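Local coordinates for protein KLLA0E08119p (Kluyveromyces lactis, PDB 3VA7) that probably carboxylates urea to urea-1-carboxylate in an ATP- and biotin-dependent reaction, the first step of urea breakdown by the allophanate route, at residues 486-498 / 504-516. Sequence-based numbering, arbitrary orientation.
Sequences NTSVQDYPGRTGY and PPSGPMDSYSFRL
Y492 lies against the start of helix 511-520. R515 crosses one face of its ring, with CD 3.7 Å from the ring centroid in a CH-pi contact. The guanidinium continues past CE2 toward OH, its plane 15° from that of the ring, so one of its faces is turned to that rim of the tyrosine. P493, which follows a cis peptide bond, puts CB over the opposite face. S511 CB comes within 3.5 Å of Y492 CE1. With CG anti to the backbone N (chi1 177°), the Y492 ring reaches S511 and R515.

The F514 ring packs against the backbone of Q490 and D491. Its ring edge meets the Q490 carbonyl, with CZ 3.4 Å from Q490 O. Y492 CB packs on F514 CE2 at 3.7 Å.

Farther along, the two loops run close together. R495 N donates to P505 O at 2.6 Å, nearly straight at 173°, in the carbonyl plane and on a lone pair. A water bridges R495 NH1, P504 O and S506 OG; it lies in the guanidinium plane, at the edge.

Partners outside the two segments hold the charged ends: R495 NE and NH2 bond to the carbonyls of Y601 and S606, and R515 NH2 forms a salt bridge with D797 of helix 786-802. S506 OG also bonds to D749 OD1.

D510 caps helix 511-520: its OD2 accepts from S513 N at 3.1 Å, from above the carboxylate plane. The P504 side chain lies about 11 Å from the bound biotin group. The arrangement is a strand-loop-helix connection with an N-capped helix. It links edge strand 488-490 to helix 511-520 within the carboxyltransferase part of the enzyme.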
loop_
_atom_site.group_PDB
_atom_site.type_symbol
_atom_site.label_atom_id
_atom_site.label_comp_id
_atom_site.label_asym_id
_atom_site.label_seq_id
_atom_site.Cartn_x
_atom_site.Cartn_y
_atom_site.Cartn_z
ATOM N N ASN A 486 -11.691 -10.104 8.486
ATOM C CA ASN A 486 -10.896 -8.898 8.397
ATOM C C ASN A 486 -9.694 -8.922 9.312
ATOM O O ASN A 486 -9.625 -8.190 10.313
ATOM C CB ASN A 486 -11.743 -7.658 8.704
ATOM C CG ASN A 486 -11.508 -6.537 7.695
ATOM O OD1 ASN A 486 -10.839 -5.547 7.985
ATOM N ND2 ASN A 486 -12.035 -6.718 6.488
ATOM N N THR A 487 -8.721 -9.732 8.941
ATOM C CA THR A 487 -7.589 -9.990 9.797
ATOM C C THR A 487 -6.380 -9.178 9.320
ATOM O O THR A 487 -5.962 -9.356 8.179
ATOM C CB THR A 487 -7.321 -11.517 9.783
ATOM O OG1 THR A 487 -8.547 -12.173 10.137
ATOM C CG2 THR A 487 -6.231 -11.957 10.758
ATOM N N SER A 488 -5.826 -8.309 10.181
ATOM C CA SER A 488 -4.717 -7.410 9.830
ATOM C C SER A 488 -3.581 -7.398 10.838
ATOM O O SER A 488 -3.824 -7.370 12.060
ATOM C CB SER A 488 -5.202 -5.970 9.682
ATOM O OG SER A 488 -5.920 -5.509 10.806
ATOM N N VAL A 489 -2.344 -7.389 10.335
ATOM C CA VAL A 489 -1.213 -7.092 11.161
ATOM C C VAL A 489 -1.343 -5.684 11.667
ATOM O O VAL A 489 -1.569 -4.795 10.869
ATOM C CB VAL A 489 0.050 -7.080 10.360
ATOM C CG1 VAL A 489 1.261 -6.703 11.277
ATOM C CG2 VAL A 489 0.215 -8.401 9.662
ATOM N N GLN A 490 -1.199 -5.478 12.978
ATOM C CA GLN A 490 -1.270 -4.132 13.582
ATOM C C GLN A 490 -0.181 -4.002 14.605
ATOM O O GLN A 490 0.295 -5.053 15.076
ATOM C CB GLN A 490 -2.627 -3.890 14.250
ATOM C CG GLN A 490 -3.782 -3.930 13.302
ATOM C CD GLN A 490 -3.766 -2.752 12.353
ATOM O OE1 GLN A 490 -4.494 -2.758 11.356
ATOM N NE2 GLN A 490 -2.932 -1.738 12.642
ATOM N N ASP A 491 0.221 -2.763 14.942
ATOM C CA ASP A 491 1.086 -2.524 16.106
ATOM C C ASP A 491 0.707 -1.287 16.906
ATOM O O ASP A 491 -0.183 -0.551 16.505
ATOM C CB ASP A 491 2.586 -2.538 15.758
ATOM C CG ASP A 491 3.012 -1.387 14.831
ATOM O OD1 ASP A 491 2.265 -0.388 14.705
ATOM O OD2 ASP A 491 4.121 -1.485 14.233
ATOM N N TYR A 492 1.371 -1.049 18.044
ATOM C CA TYR A 492 0.900 -0.049 18.997
ATOM C C TYR A 492 2.043 0.748 19.543
ATOM O O TYR A 492 2.993 0.133 20.058
ATOM C CB TYR A 492 0.227 -0.727 20.179
ATOM C CG TYR A 492 -0.198 0.304 21.179
ATOM C CD1 TYR A 492 -1.452 0.914 21.066
ATOM C CD2 TYR A 492 0.676 0.710 22.210
ATOM C CE1 TYR A 492 -1.842 1.892 21.949
ATOM C CE2 TYR A 492 0.287 1.677 23.133
ATOM C CZ TYR A 492 -0.958 2.257 22.975
ATOM O OH TYR A 492 -1.348 3.219 23.824
ATOM N N PRO A 493 1.948 2.108 19.533
ATOM C CA PRO A 493 0.776 2.956 19.295
ATOM C C PRO A 493 0.322 3.095 17.842
ATOM O O PRO A 493 -0.744 3.662 17.596
ATOM C CB PRO A 493 1.205 4.320 19.833
ATOM C CG PRO A 493 2.728 4.293 19.771
ATOM C CD PRO A 493 3.171 2.916 19.799
ATOM N N GLY A 494 1.074 2.558 16.895
ATOM C CA GLY A 494 0.657 2.619 15.474
ATOM C C GLY A 494 1.483 3.647 14.711
ATOM O O GLY A 494 2.635 3.955 15.072
ATOM N N ARG A 495 0.888 4.188 13.654
ATOM C CA ARG A 495 1.614 5.054 12.732
ATOM C C ARG A 495 1.466 6.430 13.281
ATOM O O ARG A 495 0.654 7.209 12.783
ATOM C CB ARG A 495 0.996 4.955 11.318
ATOM C CG ARG A 495 1.813 5.569 10.194
ATOM C CD ARG A 495 1.503 4.919 8.865
ATOM N NE ARG A 495 2.199 3.659 8.688
ATOM C CZ ARG A 495 1.585 2.470 8.622
ATOM N NH1 ARG A 495 0.261 2.383 8.708
ATOM N NH2 ARG A 495 2.302 1.350 8.493
ATOM N N THR A 496 2.218 6.747 14.327
ATOM C CA THR A 496 2.069 8.087 14.935
ATOM C C THR A 496 3.071 9.007 14.247
ATOM O O THR A 496 4.009 8.524 13.623
ATOM C CB THR A 496 2.345 8.092 16.478
ATOM O OG1 THR A 496 3.698 7.672 16.697
ATOM C CG2 THR A 496 1.427 7.140 17.237
ATOM N N GLY A 497 2.850 10.317 14.356
ATOM C CA GLY A 497 3.807 11.288 13.866
ATOM C C GLY A 497 3.277 12.169 12.751
ATOM O O GLY A 497 3.938 13.129 12.364
ATOM N N TYR A 498 2.083 11.836 12.232
ATOM C CA TYR A 498 1.638 12.355 10.943
ATOM C C TYR A 498 0.167 12.706 10.860
ATOM O O TYR A 498 -0.362 12.842 9.780
ATOM C CB TYR A 498 1.983 11.387 9.823
ATOM C CG TYR A 498 3.413 10.935 9.731
ATOM C CD1 TYR A 498 4.361 11.651 9.015
ATOM C CD2 TYR A 498 3.815 9.755 10.313
ATOM C CE1 TYR A 498 5.713 11.191 8.865
ATOM C CE2 TYR A 498 5.140 9.289 10.197
ATOM C CZ TYR A 498 6.074 10.003 9.469
ATOM O OH TYR A 498 7.372 9.503 9.392
ATOM N N PRO A 504 -3.501 8.308 9.455
ATOM C CA PRO A 504 -3.992 7.925 10.746
ATOM C C PRO A 504 -3.022 6.968 11.392
ATOM O O PRO A 504 -2.100 6.457 10.712
ATOM C CB PRO A 504 -5.340 7.267 10.432
ATOM C CG PRO A 504 -5.180 6.687 9.112
ATOM C CD PRO A 504 -4.306 7.706 8.378
ATOM N N PRO A 505 -3.163 6.779 12.721
ATOM C CA PRO A 505 -2.268 5.874 13.403
ATOM C C PRO A 505 -2.516 4.424 13.000
ATOM O O PRO A 505 -1.592 3.622 13.028
ATOM C CB PRO A 505 -2.631 6.072 14.891
ATOM C CG PRO A 505 -3.966 6.623 14.872
ATOM C CD PRO A 505 -4.036 7.479 13.677
ATOM N N SER A 506 -3.752 4.095 12.668
ATOM C CA SER A 506 -4.090 2.691 12.461
ATOM C C SER A 506 -3.799 1.927 13.754
ATOM O O SER A 506 -4.141 2.394 14.778
ATOM C CB SER A 506 -3.344 2.116 11.231
ATOM O OG SER A 506 -3.941 2.649 10.069
ATOM N N GLY A 507 -3.126 0.799 13.729
ATOM C CA GLY A 507 -2.981 0.036 14.936
ATOM C C GLY A 507 -4.311 -0.552 15.348
ATOM O O GLY A 507 -5.311 -0.406 14.616
ATOM N N PRO A 508 -4.346 -1.196 16.526
ATOM C CA PRO A 508 -5.556 -1.887 16.976
ATOM C C PRO A 508 -6.622 -0.899 17.354
ATOM O O PRO A 508 -6.387 0.160 17.981
ATOM C CB PRO A 508 -5.128 -2.582 18.255
ATOM C CG PRO A 508 -3.987 -1.703 18.780
ATOM C CD PRO A 508 -3.297 -1.135 17.561
ATOM N N MET A 509 -7.818 -1.289 16.995
ATOM C CA MET A 509 -9.012 -0.561 17.308
ATOM C C MET A 509 -9.395 -0.622 18.798
ATOM O O MET A 509 -10.097 0.266 19.290
ATOM C CB MET A 509 -10.071 -1.227 16.458
ATOM C CG MET A 509 -11.273 -0.465 16.301
ATOM S SD MET A 509 -11.058 0.792 15.075
ATOM C CE MET A 509 -12.848 1.022 14.795
ATOM N N ASP A 510 -9.008 -1.709 19.488
ATOM C CA ASP A 510 -9.187 -1.831 20.936
ATOM C C ASP A 510 -7.776 -2.028 21.406
ATOM O O ASP A 510 -7.236 -3.146 21.349
ATOM C CB ASP A 510 -10.124 -3.012 21.318
ATOM C CG ASP A 510 -9.850 -3.629 22.760
ATOM O OD1 ASP A 510 -10.447 -4.702 23.109
ATOM O OD2 ASP A 510 -9.045 -3.076 23.547
ATOM N N SER A 511 -7.164 -0.945 21.868
ATOM C CA SER A 511 -5.745 -1.025 22.171
ATOM C C SER A 511 -5.405 -1.755 23.433
ATOM O O SER A 511 -4.279 -2.280 23.527
ATOM C CB SER A 511 -5.008 0.322 22.101
ATOM O OG SER A 511 -5.153 1.131 23.234
ATOM N N TYR A 512 -6.343 -1.845 24.373
ATOM C CA TYR A 512 -6.067 -2.555 25.664
ATOM C C TYR A 512 -5.872 -4.089 25.526
ATOM O O TYR A 512 -4.816 -4.650 25.923
ATOM C CB TYR A 512 -7.092 -2.178 26.771
ATOM C CG TYR A 512 -6.621 -2.571 28.147
ATOM C CD1 TYR A 512 -5.419 -2.086 28.656
ATOM C CD2 TYR A 512 -7.332 -3.485 28.913
ATOM C CE1 TYR A 512 -4.960 -2.479 29.887
ATOM C CE2 TYR A 512 -6.864 -3.900 30.153
ATOM C CZ TYR A 512 -5.687 -3.395 30.633
ATOM O OH TYR A 512 -5.221 -3.798 31.855
ATOM N N SER A 513 -6.863 -4.750 24.946
ATOM C CA SER A 513 -6.763 -6.161 24.633
ATOM C C SER A 513 -5.529 -6.448 23.804
ATOM O O SER A 513 -4.859 -7.494 23.996
ATOM C CB SER A 513 -7.995 -6.639 23.863
ATOM O OG SER A 513 -9.260 -6.272 24.440
ATOM N N PHE A 514 -5.203 -5.532 22.877
ATOM C CA PHE A 514 -4.087 -5.769 21.968
ATOM C C PHE A 514 -2.829 -5.892 22.823
ATOM O O PHE A 514 -2.005 -6.791 22.627
ATOM C CB PHE A 514 -3.945 -4.642 20.944
ATOM C CG PHE A 514 -2.702 -4.762 20.067
ATOM C CD1 PHE A 514 -2.774 -5.352 18.816
ATOM C CD2 PHE A 514 -1.458 -4.265 20.508
ATOM C CE1 PHE A 514 -1.600 -5.477 18.018
ATOM C CE2 PHE A 514 -0.265 -4.383 19.726
ATOM C CZ PHE A 514 -0.345 -4.986 18.461
ATOM N N ARG A 515 -2.684 -4.974 23.779
ATOM C CA ARG A 515 -1.463 -4.910 24.567
ATOM C C ARG A 515 -1.451 -5.999 25.619
ATOM O O ARG A 515 -0.407 -6.527 25.955
ATOM C CB ARG A 515 -1.306 -3.553 25.218
ATOM C CG ARG A 515 -1.304 -2.407 24.229
ATOM C CD ARG A 515 -0.509 -1.291 24.754
ATOM N NE ARG A 515 -1.245 -0.431 25.650
ATOM C CZ ARG A 515 -0.674 0.274 26.646
ATOM N NH1 ARG A 515 0.650 0.196 26.897
ATOM N NH2 ARG A 515 -1.440 1.027 27.421
ATOM N N LEU A 516 -2.622 -6.367 26.114
ATOM C CA LEU A 516 -2.690 -7.546 26.964
ATOM C C LEU A 516 -2.154 -8.724 26.172
ATOM O O LEU A 516 -1.257 -9.425 26.655
ATOM C CB LEU A 516 -4.113 -7.839 27.426
ATOM C CG LEU A 516 -4.725 -6.995 28.546
ATOM C CD1 LEU A 516 -6.258 -7.220 28.620
ATOM C CD2 LEU A 516 -4.057 -7.253 29.903
HETATM O O HOH W 1 -1.879 4.354 9.105
#